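Local coordinates for oxidoreductase, NAD-binding/iron-sulfur cluster-binding protein (Nitratireductor pacificus pht-3B, PDB 6ZXU) that reductively dehalogenates substrates in catabolism, using a bound cobalamin (B12) that probably receives electrons by way of two [4Fe-4S] clusters, at residues Arg34-His39 with Asp267-Gly272; Phe318-Ala323 with Arg683-Pro688; Gln358-Lys363 with His466-Gly471. All coordinates share one frame; numbering follows the deposited sequence.

Interaction 1: Arg34-His39 with Asp267-Gly272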
ATOM      1  N   ARG A  34       7.433  18.957   5.406  1.00 19.83           N
ATOM      2  CA  ARG A  34       6.088  19.323   5.870  1.00 21.51           C
ATOM      3  C   ARG A  34       5.520  20.554   5.162  1.00 22.14           C
ATOM      4  O   ARG A  34       4.334  20.741   5.165  1.00 24.33           O
ATOM      5  CB  ARG A  34       6.051  19.523   7.366  1.00 22.68           C
ATOM      6  CG  ARG A  34       6.860  20.684   7.874  1.00 29.81           C
ATOM      7  CD  ARG A  34       6.612  20.933   9.349  1.00 33.44           C
ATOM      8  NE  ARG A  34       7.195  19.846  10.135  1.00 42.09           N
ATOM      9  CZ  ARG A  34       8.463  19.794  10.594  1.00 48.94           C
ATOM     10  NH1 ARG A  34       9.342  20.787  10.382  1.00 48.38           N
ATOM     11  NH2 ARG A  34       8.858  18.722  11.279  1.00 50.43           N
ATOM     12  N   ASP A  35       6.359  21.398   4.593  1.00 21.66           N
ATOM     13  CA  ASP A  35       5.852  22.585   3.845  1.00 24.64           C
ATOM     14  C   ASP A  35       5.915  22.487   2.354  1.00 23.34           C
ATOM     15  O   ASP A  35       5.763  23.455   1.662  1.00 23.82           O
ATOM     16  CB  ASP A  35       6.586  23.805   4.311  1.00 27.80           C
ATOM     17  CG  ASP A  35       6.276  24.094   5.782  1.00 32.80           C
ATOM     18  OD1 ASP A  35       5.086  24.051   6.158  1.00 39.35           O
ATOM     19  OD2 ASP A  35       7.224  24.315   6.576  1.00 41.69           O
ATOM     20  N   ARG A  36       6.134  21.265   1.864  1.00 24.26           N
ATOM     21  CA  ARG A  36       6.266  21.022   0.454  1.00 20.38           C
ATOM     22  C   ARG A  36       4.981  20.367  -0.057  1.00 20.45           C
ATOM     23  O   ARG A  36       4.638  19.261   0.348  1.00 16.93           O
ATOM     24  CB  ARG A  36       7.453  20.148   0.199  1.00 20.09           C
ATOM     25  CG  ARG A  36       7.661  19.778  -1.249  1.00 18.67           C
ATOM     26  CD  ARG A  36       8.966  19.060  -1.403  1.00 18.08           C
ATOM     27  NE  ARG A  36       9.321  18.727  -2.782  1.00 15.86           N
ATOM     28  CZ  ARG A  36       9.967  19.545  -3.575  1.00 17.46           C
ATOM     29  NH1 ARG A  36      10.334  20.711  -3.134  1.00 18.67           N
ATOM     30  NH2 ARG A  36      10.371  19.149  -4.746  1.00 19.19           N
ATOM     31  N   PRO A  37       4.268  21.025  -0.992  1.00 20.34           N
ATOM     32  CA  PRO A  37       3.081  20.396  -1.571  1.00 21.07           C
ATOM     33  C   PRO A  37       3.380  19.164  -2.366  1.00 19.68           C
ATOM     34  O   PRO A  37       4.433  19.050  -2.982  1.00 16.56           O
ATOM     35  CB  PRO A  37       2.465  21.499  -2.424  1.00 21.74           C
ATOM     36  CG  PRO A  37       3.481  22.515  -2.608  1.00 21.69           C
ATOM     37  CD  PRO A  37       4.507  22.384  -1.518  1.00 23.12           C
ATOM     38  N   ASN A  38       2.436  18.223  -2.368  1.00 18.16           N
ATOM     39  CA  ASN A  38       2.673  16.928  -2.976  1.00 19.83           C
ATOM     40  C   ASN A  38       2.939  16.963  -4.456  1.00 19.00           C
ATOM     41  O   ASN A  38       3.588  16.079  -4.981  1.00 20.77           O
ATOM     42  CB  ASN A  38       1.523  15.996  -2.714  1.00 24.03           C
ATOM     43  CG  ASN A  38       1.449  15.546  -1.299  1.00 26.44           C
ATOM     44  OD1 ASN A  38       1.064  16.307  -0.406  1.00 32.11           O
ATOM     45  ND2 ASN A  38       1.653  14.273  -1.098  1.00 28.80           N
ATOM     46  N   HIS A  39       2.423  17.965  -5.160  1.00 17.62           N
ATOM     47  CA  HIS A  39       2.634  18.005  -6.621  1.00 18.38           C
ATOM     48  C   HIS A  39       4.061  18.241  -7.025  1.00 19.11           C
ATOM     49  O   HIS A  39       4.420  17.980  -8.186  1.00 20.25           O
ATOM     50  CB  HIS A  39       1.738  19.001  -7.291  1.00 18.74           C
ATOM     51  CG  HIS A  39       2.031  20.406  -6.948  1.00 18.18           C
ATOM     52  ND1 HIS A  39       1.414  21.063  -5.914  1.00 21.87           N
ATOM     53  CD2 HIS A  39       2.843  21.307  -7.537  1.00 22.06           C
ATOM     54  CE1 HIS A  39       1.878  22.299  -5.835  1.00 21.32           C
ATOM     55  NE2 HIS A  39       2.731  22.470  -6.829  1.00 23.05           N
ATOM     56  N   ASP A 267      14.738  21.420   1.033  1.00 21.60           N
ATOM     57  CA  ASP A 267      13.285  21.600   1.022  1.00 23.44           C
ATOM     58  C   ASP A 267      12.519  20.337   1.361  1.00 21.76           C
ATOM     59  O   ASP A 267      11.328  20.263   1.193  1.00 23.53           O
ATOM     60  CB  ASP A 267      12.857  22.157  -0.366  1.00 27.09           C
ATOM     61  CG  ASP A 267      13.299  23.644  -0.574  1.00 33.03           C
ATOM     62  OD1 ASP A 267      13.309  24.443   0.457  1.00 38.27           O
ATOM     63  OD2 ASP A 267      13.715  24.002  -1.720  1.00 37.25           O
ATOM     64  N   GLY A 268      13.229  19.310   1.779  1.00 24.95           N
ATOM     65  CA  GLY A 268      12.618  18.042   2.162  1.00 22.01           C
ATOM     66  C   GLY A 268      12.633  16.985   1.101  1.00 21.73           C
ATOM     67  O   GLY A 268      11.838  16.101   1.116  1.00 27.63           O
ATOM     68  N   THR A 269      13.520  17.113   0.149  1.00 21.09           N
ATOM     69  CA  THR A 269      13.586  16.266  -0.981  1.00 19.17           C
ATOM     70  C   THR A 269      14.608  15.151  -0.745  1.00 20.07           C
ATOM     71  O   THR A 269      15.389  15.225   0.203  1.00 18.45           O
ATOM     72  CB  THR A 269      13.905  17.129  -2.247  1.00 21.51           C
ATOM     73  OG1 THR A 269      15.064  17.967  -2.074  1.00 19.10           O
ATOM     74  CG2 THR A 269      12.718  17.999  -2.585  1.00 20.59           C
ATOM     75  N   ARG A 270      14.680  14.204  -1.661  1.00 20.22           N
ATOM     76  CA  ARG A 270      15.602  13.085  -1.566  1.00 22.48           C
ATOM     77  C   ARG A 270      17.089  13.580  -1.598  1.00 23.07           C
ATOM     78  O   ARG A 270      17.497  14.243  -2.538  1.00 20.74           O
ATOM     79  CB  ARG A 270      15.383  12.148  -2.703  1.00 23.77           C
ATOM     80  CG  ARG A 270      16.191  10.889  -2.664  1.00 26.60           C
ATOM     81  CD  ARG A 270      15.895  10.056  -3.933  1.00 33.78           C
ATOM     82  NE  ARG A 270      16.772   8.902  -4.031  1.00 36.47           N
ATOM     83  CZ  ARG A 270      16.534   7.761  -3.383  1.00 39.48           C
ATOM     84  NH1 ARG A 270      17.414   6.753  -3.422  1.00 34.68           N
ATOM     85  NH2 ARG A 270      15.421   7.647  -2.650  1.00 34.55           N
ATOM     86  N   PRO A 271      17.871  13.251  -0.563  1.00 22.57           N
ATOM     87  CA  PRO A 271      19.292  13.690  -0.565  1.00 23.27           C
ATOM     88  C   PRO A 271      20.060  13.071  -1.724  1.00 22.08           C
ATOM     89  O   PRO A 271      19.813  11.914  -2.130  1.00 18.66           O
ATOM     90  CB  PRO A 271      19.811  13.168   0.769  1.00 25.19           C
ATOM     91  CG  PRO A 271      18.622  12.772   1.565  1.00 26.58           C
ATOM     92  CD  PRO A 271      17.557  12.423   0.593  1.00 22.36           C
ATOM     93  N   GLY A 272      21.013  13.823  -2.216  1.00 20.54           N
ATOM     94  CA  GLY A 272      21.818  13.425  -3.333  1.00 22.21           C
ATOM     95  C   GLY A 272      22.707  12.205  -3.124  1.00 25.31           C
ATOM     96  O   GLY A 272      23.090  11.533  -4.078  1.00 24.87           O
TER
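The guanidinium of R36, with the methyl CG2 of T269 set over one of its faces, is gripped from beyond the two segments: NE donates to the backbone O of G41, and NH1 forms a salt bridge with OE2 of E46. The contact is a loop-to-loop one, in which the N-terminal loop at 34-39, whose last two residues begin a 3-10 segment, is packed against the connection between helices 260-264 and 274-278. What the arginine receives from that connection is apolar cover. CG2 of T269 stands 3.2 Å above the guanidinium plane, over its centre, and lies 3.3 Å from CZ of R36. The group is put there by an outstretched chain, CG anti to the backbone N (chi1 178°) and every bond to NE extended, which crosses the threonine side chain at about a right angle. On its way it runs past D267, whose backbone O is 3.7 Å from CD of R36. The D267 carboxylate turns elsewhere, into a salt bridge with R47, so R36 NH1 and D267 OD2 stay 4.9 Å apart, too far for a direct ion pair, though the opposite charges may still attract weakly. G268, between these partners, has a phi of 98°, where a beta carbon would be jammed against the preceding carbonyl O. An alanine in place of R36 would probably leave E46 without its charged mate and open a gap beneath the T269 methyl. Beside the same guanidinium, CB of D267 approaches NH1 of R36 obliquely, at 4.0 Å.

Interaction 2: Phe318-Ala323 with Arg683-Pro688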
ATOM      1  N   PHE A 318     -17.072  -7.472   6.810  1.00 16.36           N
ATOM      2  CA  PHE A 318     -17.606  -6.972   5.517  1.00 17.88           C
ATOM      3  C   PHE A 318     -18.574  -7.974   4.894  1.00 19.79           C
ATOM      4  O   PHE A 318     -19.560  -7.563   4.308  1.00 18.11           O
ATOM      5  CB  PHE A 318     -16.496  -6.672   4.536  1.00 18.66           C
ATOM      6  CG  PHE A 318     -15.668  -5.470   4.918  1.00 20.38           C
ATOM      7  CD1 PHE A 318     -16.299  -4.312   5.332  1.00 19.72           C
ATOM      8  CD2 PHE A 318     -14.274  -5.532   4.933  1.00 23.48           C
ATOM      9  CE1 PHE A 318     -15.558  -3.207   5.697  1.00 22.78           C
ATOM     10  CE2 PHE A 318     -13.522  -4.421   5.332  1.00 22.93           C
ATOM     11  CZ  PHE A 318     -14.174  -3.278   5.669  1.00 22.11           C
ATOM     12  N   LYS A 319     -18.269  -9.279   4.939  1.00 19.37           N
ATOM     13  CA  LYS A 319     -19.186 -10.307   4.453  1.00 18.13           C
ATOM     14  C   LYS A 319     -20.471 -10.340   5.272  1.00 17.40           C
ATOM     15  O   LYS A 319     -21.572 -10.491   4.726  1.00 18.50           O
ATOM     16  CB  LYS A 319     -18.528 -11.692   4.445  1.00 20.32           C
ATOM     17  CG  LYS A 319     -17.281 -11.796   3.621  1.00 22.02           C
ATOM     18  CD  LYS A 319     -17.484 -11.030   2.395  1.00 25.22           C
ATOM     19  CE  LYS A 319     -16.704 -11.580   1.232  1.00 30.40           C
ATOM     20  NZ  LYS A 319     -15.311 -11.433   1.391  1.00 35.74           N
ATOM     21  N   ARG A 320     -20.393 -10.087   6.568  1.00 15.99           N
ATOM     22  CA  ARG A 320     -21.567  -9.984   7.389  1.00 15.84           C
ATOM     23  C   ARG A 320     -22.443  -8.830   6.998  1.00 19.02           C
ATOM     24  O   ARG A 320     -23.668  -8.946   6.901  1.00 15.70           O
ATOM     25  CB  ARG A 320     -21.224  -9.920   8.859  1.00 16.67           C
ATOM     26  CG  ARG A 320     -20.470 -11.143   9.366  1.00 17.62           C
ATOM     27  CD  ARG A 320     -20.558 -11.323  10.883  1.00 18.61           C
ATOM     28  NE  ARG A 320     -21.882 -11.730  11.360  1.00 20.15           N
ATOM     29  CZ  ARG A 320     -22.162 -12.181  12.576  1.00 18.60           C
ATOM     30  NH1 ARG A 320     -21.205 -12.332  13.490  1.00 17.71           N
ATOM     31  NH2 ARG A 320     -23.398 -12.407  12.900  1.00 18.18           N
ATOM     32  N   ALA A 321     -21.817  -7.679   6.708  1.00 18.81           N
ATOM     33  CA  ALA A 321     -22.551  -6.510   6.240  1.00 17.88           C
ATOM     34  C   ALA A 321     -23.255  -6.774   4.915  1.00 19.03           C
ATOM     35  O   ALA A 321     -24.410  -6.483   4.784  1.00 18.70           O
ATOM     36  CB  ALA A 321     -21.584  -5.307   6.125  1.00 19.59           C
ATOM     37  N   GLU A 322     -22.531  -7.360   3.947  1.00 18.92           N
ATOM     38  CA  GLU A 322     -23.055  -7.707   2.674  1.00 21.61           C
ATOM     39  C   GLU A 322     -24.271  -8.638   2.808  1.00 22.35           C
ATOM     40  O   GLU A 322     -25.211  -8.514   2.055  1.00 24.09           O
ATOM     41  CB  GLU A 322     -21.998  -8.445   1.871  1.00 22.93           C
ATOM     42  CG  GLU A 322     -22.500  -8.787   0.510  1.00 24.68           C
ATOM     43  CD  GLU A 322     -21.426  -9.333  -0.403  1.00 30.11           C
ATOM     44  OE1 GLU A 322     -20.186  -9.402  -0.015  1.00 29.87           O
ATOM     45  OE2 GLU A 322     -21.856  -9.756  -1.534  1.00 33.98           O
ATOM     46  N   ALA A 323     -24.222  -9.601   3.733  1.00 19.26           N
ATOM     47  CA  ALA A 323     -25.284 -10.582   3.908  1.00 20.72           C
ATOM     48  C   ALA A 323     -26.525  -9.999   4.596  1.00 20.69           C
ATOM     49  O   ALA A 323     -27.563 -10.619   4.550  1.00 21.82           O
ATOM     50  CB  ALA A 323     -24.814 -11.763   4.713  1.00 20.33           C
ATOM     51  N   ARG A 683     -17.752 -18.613  18.439  1.00 22.54           N
ATOM     52  CA  ARG A 683     -19.094 -18.947  18.820  1.00 25.52           C
ATOM     53  C   ARG A 683     -20.161 -17.948  18.445  1.00 25.86           C
ATOM     54  O   ARG A 683     -21.311 -18.302  18.445  1.00 25.75           O
ATOM     55  CB  ARG A 683     -19.185 -19.248  20.294  1.00 29.30           C
ATOM     56  CG  ARG A 683     -18.949 -18.164  21.231  1.00 31.76           C
ATOM     57  CD  ARG A 683     -19.064 -18.696  22.687  1.00 36.39           C
ATOM     58  NE  ARG A 683     -20.457 -18.938  23.006  1.00 37.43           N
ATOM     59  CZ  ARG A 683     -21.290 -18.052  23.519  1.00 43.73           C
ATOM     60  NH1 ARG A 683     -20.845 -16.874  23.883  1.00 51.99           N
ATOM     61  NH2 ARG A 683     -22.594 -18.333  23.647  1.00 56.25           N
ATOM     62  N   LEU A 684     -19.792 -16.682  18.209  1.00 22.22           N
ATOM     63  CA  LEU A 684     -20.746 -15.643  17.847  1.00 17.44           C
ATOM     64  C   LEU A 684     -20.638 -15.268  16.395  1.00 18.94           C
ATOM     65  O   LEU A 684     -21.139 -14.206  15.996  1.00 19.64           O
ATOM     66  CB  LEU A 684     -20.560 -14.426  18.755  1.00 21.02           C
ATOM     67  CG  LEU A 684     -20.823 -14.709  20.254  1.00 23.08           C
ATOM     68  CD1 LEU A 684     -20.558 -13.454  21.083  1.00 23.56           C
ATOM     69  CD2 LEU A 684     -22.288 -15.101  20.408  1.00 27.73           C
ATOM     70  N   GLN A 685     -20.005 -16.121  15.602  1.00 16.38           N
ATOM     71  CA  GLN A 685     -19.835 -15.944  14.201  1.00 18.82           C
ATOM     72  C   GLN A 685     -20.782 -16.922  13.456  1.00 20.14           C
ATOM     73  O   GLN A 685     -21.156 -17.914  14.032  1.00 20.31           O
ATOM     74  CB  GLN A 685     -18.387 -16.216  13.822  1.00 19.61           C
ATOM     75  CG  GLN A 685     -17.437 -15.124  14.313  1.00 18.82           C
ATOM     76  CD  GLN A 685     -17.493 -13.862  13.451  1.00 19.61           C
ATOM     77  OE1 GLN A 685     -18.547 -13.374  13.142  1.00 19.46           O
ATOM     78  NE2 GLN A 685     -16.311 -13.307  13.103  1.00 19.17           N
ATOM     79  N   PRO A 686     -21.069 -16.672  12.172  1.00 23.04           N
ATOM     80  CA  PRO A 686     -21.699 -17.714  11.319  1.00 22.68           C
ATOM     81  C   PRO A 686     -20.776 -18.918  11.292  1.00 21.97           C
ATOM     82  O   PRO A 686     -19.551 -18.771  11.141  1.00 22.11           O
ATOM     83  CB  PRO A 686     -21.734 -17.088   9.934  1.00 22.59           C
ATOM     84  CG  PRO A 686     -21.488 -15.623  10.152  1.00 23.06           C
ATOM     85  CD  PRO A 686     -20.721 -15.461  11.386  1.00 23.27           C
ATOM     86  N   PRO A 687     -21.338 -20.091  11.537  1.00 24.00           N
ATOM     87  CA  PRO A 687     -20.471 -21.297  11.628  1.00 21.31           C
ATOM     88  C   PRO A 687     -19.852 -21.625  10.292  1.00 19.64           C
ATOM     89  O   PRO A 687     -20.351 -21.191   9.261  1.00 18.85           O
ATOM     90  CB  PRO A 687     -21.464 -22.392  12.113  1.00 24.08           C
ATOM     91  CG  PRO A 687     -22.847 -21.810  11.911  1.00 21.96           C
ATOM     92  CD  PRO A 687     -22.725 -20.331  11.995  1.00 21.71           C
ATOM     93  N   PRO A 688     -18.777 -22.436  10.279  1.00 20.11           N
ATOM     94  CA  PRO A 688     -18.210 -22.918   9.015  1.00 21.29           C
ATOM     95  C   PRO A 688     -19.279 -23.581   8.145  1.00 19.64           C
ATOM     96  O   PRO A 688     -20.151 -24.272   8.651  1.00 19.92           O
ATOM     97  CB  PRO A 688     -17.178 -23.938   9.446  1.00 19.57           C
ATOM     98  CG  PRO A 688     -16.728 -23.474  10.786  1.00 22.85           C
ATOM     99  CD  PRO A 688     -17.944 -22.877  11.429  1.00 22.27           C
TER
HETATM  100  O   HOH W   1     -23.649 -12.938  16.013  1.00 22.86           O
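One face of the R320 guanidinium is covered by the ring of P686, whose CD sits off-centre, 3.6 Å above the plane, while oxygens gather at the edge. NH1 of R320 donates to the backbone O of L684 at 3.1 Å, using a lone pair in the carbonyl plane, although that oxygen lies somewhat out of the guanidinium plane. The same NH1 makes a weak, bent bond to OE1 of Q685 (2.9 Å, 129° at the hydrogen). In the guanidinium plane a water accepts from NH2 of R320 and donates to the O of L684, 2.8 Å away, so this carbonyl is held twice. The arginine chain bends at chi3 (71°), which brings NH1 to the two oxygens of the loop. NE pairs with D325 in a salt bridge and NH2 also donates to L696 O, which together fix the group's rotation. The contact thus ties helix 317-323 to the loop 683-688, which precedes helix 700-709 in the C-terminal part of the chain. It borders the cobalamin pocket, with R320 itself probably in the second shell: F318 on this helix touches the cofactor, and the Q685 side chain comes within about 4 Å of both the cofactor and the binding residue F317.

Interaction 3: Gln358-Lys363 with His466-Gly471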
ATOM      1  N   GLN A 358      -4.753 -15.096  -9.531  1.00 22.09           N
ATOM      2  CA  GLN A 358      -4.113 -15.268  -8.168  1.00 19.33           C
ATOM      3  C   GLN A 358      -3.347 -16.562  -7.996  1.00 18.73           C
ATOM      4  O   GLN A 358      -2.395 -16.610  -7.259  1.00 19.63           O
ATOM      5  CB  GLN A 358      -5.147 -15.084  -7.071  1.00 17.98           C
ATOM      6  CG  GLN A 358      -5.481 -13.612  -6.949  1.00 20.91           C
ATOM      7  CD  GLN A 358      -6.354 -13.287  -5.759  1.00 22.79           C
ATOM      8  OE1 GLN A 358      -6.455 -14.057  -4.828  1.00 20.08           O
ATOM      9  NE2 GLN A 358      -6.996 -12.160  -5.798  1.00 21.12           N
ATOM     10  N   GLY A 359      -3.708 -17.624  -8.718  1.00 19.98           N
ATOM     11  CA  GLY A 359      -2.916 -18.823  -8.760  1.00 20.49           C
ATOM     12  C   GLY A 359      -3.603 -20.122  -8.330  1.00 20.26           C
ATOM     13  O   GLY A 359      -4.810 -20.167  -8.213  1.00 22.73           O
ATOM     14  N   THR A 360      -2.793 -21.124  -7.999  1.00 22.52           N
ATOM     15  CA  THR A 360      -3.177 -22.509  -7.904  1.00 25.32           C
ATOM     16  C   THR A 360      -3.162 -23.005  -6.465  1.00 21.29           C
ATOM     17  O   THR A 360      -2.378 -22.553  -5.652  1.00 22.73           O
ATOM     18  CB  THR A 360      -2.147 -23.435  -8.628  1.00 27.30           C
ATOM     19  OG1 THR A 360      -0.792 -23.226  -8.104  1.00 24.19           O
ATOM     20  CG2 THR A 360      -2.173 -23.201 -10.092  1.00 29.30           C
ATOM     21  N   ARG A 361      -4.088 -23.877  -6.138  1.00 25.13           N
ATOM     22  CA  ARG A 361      -4.120 -24.539  -4.845  1.00 24.11           C
ATOM     23  C   ARG A 361      -3.558 -25.969  -4.890  1.00 28.60           C
ATOM     24  O   ARG A 361      -3.188 -26.493  -3.867  1.00 28.77           O
ATOM     25  CB  ARG A 361      -5.529 -24.579  -4.313  1.00 23.03           C
ATOM     26  CG  ARG A 361      -6.216 -23.252  -4.123  1.00 23.52           C
ATOM     27  CD  ARG A 361      -7.615 -23.431  -3.674  1.00 22.67           C
ATOM     28  NE  ARG A 361      -8.416 -22.186  -3.599  1.00 28.08           N
ATOM     29  CZ  ARG A 361      -8.937 -21.552  -4.652  1.00 29.64           C
ATOM     30  NH1 ARG A 361      -8.696 -21.998  -5.869  1.00 32.85           N
ATOM     31  NH2 ARG A 361      -9.667 -20.459  -4.496  1.00 27.81           N
ATOM     32  N   GLU A 362      -3.421 -26.538  -6.087  1.00 31.23           N
ATOM     33  CA  GLU A 362      -2.988 -27.946  -6.236  1.00 32.45           C
ATOM     34  C   GLU A 362      -1.488 -28.052  -6.268  1.00 31.91           C
ATOM     35  O   GLU A 362      -0.813 -27.122  -6.700  1.00 25.61           O
ATOM     36  CB  GLU A 362      -3.588 -28.551  -7.517  1.00 34.80           C
ATOM     37  CG  GLU A 362      -2.779 -28.234  -8.799  1.00 42.12           C
ATOM     38  CD  GLU A 362      -3.224 -26.954  -9.613  1.00 52.67           C
ATOM     39  OE1 GLU A 362      -2.568 -26.681 -10.675  1.00 47.93           O
ATOM     40  OE2 GLU A 362      -4.202 -26.202  -9.211  1.00 52.28           O
ATOM     41  N   LYS A 363      -0.943 -29.199  -5.811  1.00 27.65           N
ATOM     42  CA  LYS A 363       0.520 -29.412  -5.853  1.00 27.54           C
ATOM     43  C   LYS A 363       1.005 -29.378  -7.285  1.00 27.13           C
ATOM     44  O   LYS A 363       0.292 -29.817  -8.213  1.00 30.40           O
ATOM     45  CB  LYS A 363       0.937 -30.724  -5.197  1.00 29.45           C
ATOM     46  CG  LYS A 363       0.591 -30.780  -3.729  1.00 33.41           C
ATOM     47  CD  LYS A 363       1.325 -29.735  -2.877  1.00 35.42           C
ATOM     48  CE  LYS A 363       0.851 -29.734  -1.381  1.00 37.29           C
ATOM     49  NZ  LYS A 363       1.365 -28.542  -0.546  1.00 32.09           N
ATOM     50  N   HIS A 466       5.757 -16.541 -10.653  1.00 19.86           N
ATOM     51  CA  HIS A 466       7.103 -17.006 -10.809  1.00 20.59           C
ATOM     52  C   HIS A 466       7.374 -18.281 -10.084  1.00 22.64           C
ATOM     53  O   HIS A 466       8.027 -19.192 -10.587  1.00 23.60           O
ATOM     54  CB  HIS A 466       8.150 -15.924 -10.417  1.00 22.00           C
ATOM     55  CG  HIS A 466       9.549 -16.277 -10.817  1.00 24.41           C
ATOM     56  ND1 HIS A 466       9.923 -16.487 -12.133  1.00 24.87           N
ATOM     57  CD2 HIS A 466      10.659 -16.434 -10.080  1.00 25.41           C
ATOM     58  CE1 HIS A 466      11.199 -16.799 -12.175  1.00 28.66           C
ATOM     59  NE2 HIS A 466      11.672 -16.778 -10.940  1.00 28.98           N
ATOM     60  N   CYS A 467       6.840 -18.398  -8.892  1.00 21.84           N
ATOM     61  CA  CYS A 467       6.912 -19.675  -8.176  1.00 24.72           C
ATOM     62  C   CYS A 467       6.304 -20.826  -9.019  1.00 20.37           C
ATOM     63  O   CYS A 467       6.859 -21.886  -9.034  1.00 21.01           O
ATOM     64  CB  CYS A 467       6.177 -19.596  -6.800  1.00 22.03           C
ATOM     65  SG  CYS A 467       7.097 -18.628  -5.587  1.00 27.72           S
ATOM     66  N   ARG A 468       5.162 -20.575  -9.629  1.00 19.52           N
ATOM     67  CA  ARG A 468       4.459 -21.598 -10.439  1.00 20.49           C
ATOM     68  C   ARG A 468       5.317 -21.951 -11.678  1.00 23.47           C
ATOM     69  O   ARG A 468       5.445 -23.102 -12.019  1.00 22.69           O
ATOM     70  CB  ARG A 468       3.105 -21.196 -10.781  1.00 17.27           C
ATOM     71  CG  ARG A 468       2.161 -21.043  -9.624  1.00 18.32           C
ATOM     72  CD  ARG A 468       0.707 -20.886  -9.975  1.00 18.45           C
ATOM     73  NE  ARG A 468       0.484 -19.770 -10.858  1.00 21.60           N
ATOM     74  CZ  ARG A 468       0.261 -18.518 -10.504  1.00 23.12           C
ATOM     75  NH1 ARG A 468       0.232 -18.170  -9.235  1.00 21.97           N
ATOM     76  NH2 ARG A 468       0.046 -17.596 -11.428  1.00 24.25           N
ATOM     77  N   ARG A 469       5.986 -20.977 -12.271  1.00 22.86           N
ATOM     78  CA  ARG A 469       6.914 -21.197 -13.338  1.00 24.99           C
ATOM     79  C   ARG A 469       7.992 -22.162 -12.952  1.00 25.62           C
ATOM     80  O   ARG A 469       8.431 -22.993 -13.743  1.00 29.01           O
ATOM     81  CB  ARG A 469       7.507 -19.874 -13.808  1.00 28.83           C
ATOM     82  CG  ARG A 469       8.522 -19.983 -14.907  1.00 32.69           C
ATOM     83  CD  ARG A 469       9.103 -18.640 -15.340  1.00 36.55           C
ATOM     84  NE  ARG A 469       8.081 -17.625 -15.694  1.00 43.50           N
ATOM     85  CZ  ARG A 469       7.377 -17.585 -16.844  1.00 54.40           C
ATOM     86  NH1 ARG A 469       7.501 -18.515 -17.836  1.00 60.58           N
ATOM     87  NH2 ARG A 469       6.498 -16.598 -17.008  1.00 49.86           N
ATOM     88  N   MET A 470       8.424 -22.098 -11.716  1.00 27.94           N
ATOM     89  CA  MET A 470       9.455 -23.029 -11.233  1.00 27.81           C
ATOM     90  C   MET A 470       8.909 -24.383 -10.754  1.00 24.79           C
ATOM     91  O   MET A 470       9.656 -25.187 -10.210  1.00 26.47           O
ATOM     92  CB  MET A 470      10.228 -22.332 -10.094  1.00 27.75           C
ATOM     93  CG  MET A 470      10.888 -21.017 -10.499  1.00 28.12           C
ATOM     94  SD  MET A 470      11.955 -20.291  -9.243  1.00 29.29           S
ATOM     95  CE  MET A 470      10.746 -19.823  -7.996  1.00 29.37           C
ATOM     96  N   GLY A 471       7.603 -24.561 -10.841  1.00 26.54           N
ATOM     97  CA  GLY A 471       6.941 -25.783 -10.438  1.00 25.74           C
ATOM     98  C   GLY A 471       6.655 -25.903  -8.960  1.00 28.67           C
ATOM     99  O   GLY A 471       6.630 -27.022  -8.408  1.00 22.62           O
TER
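R468 meets the loop 358-363 chiefly at G359 and T360, laying its guanidinium against the glycine backbone and its CD against the threonine. The arginine belongs to the last turn of helix 445-469, which closes in a Schellman motif: G471, at a phi of 82°, sends its N 2.9 Å to the O of R468. The chain then turns into strand 474-477, an outermost strand of a four-stranded antiparallel sheet, and the loop 358-363 is joined to this strand by backbone bonds of Q358 with S476 and T360 with A474. R468 therefore reaches from the helix end to a backbone attached to the sheet's rim. CA of G359 lies 3.2 Å above one face of the guanidinium, displaced to the NH1 side. This approach depends on a residue with no side chain, since a beta carbon at G359 would come 2.4 Å from NH1 of R468, and the phi of 122° would also press it on the preceding carbonyl. The CG-CD bond is turned (chi3 -57°), which lays the flat group over the glycine. NH1 is satisfied by A474 O on the strand, whereas the O of Q358 stands off obliquely, 3.6 Å from NH1 of R468. The threonine side chain runs antiparallel to that of R468, alongside its aliphatic part. The threonine hydroxyl is hydrogen-bonded to that of S473, in the connection from helix to strand, while the same OG1 lies 3.4 Å from CD of R468, with the T360 methyl CG2 3.7 Å from that carbon.

How the interactions relate
In all three contacts an arginine reaches across to a loop, but the sites are far apart. Interaction 1 closes before the other two open and lies across the chain's centre from both, 45 Å from interaction 2 and 42 Å from interaction 3, centre to centre. Interaction 3 is nested inside the long loop that interaction 2 closes; their centres are 30 Å apart and their nearest atoms about 11 Å. The cobalamin orders them: interaction 2 adjoins it, the side chain of Q358 in interaction 3 lies about 10 Å from it, and interaction 1 is remote from the annotated sites, joining two loops from distant parts of the sequence.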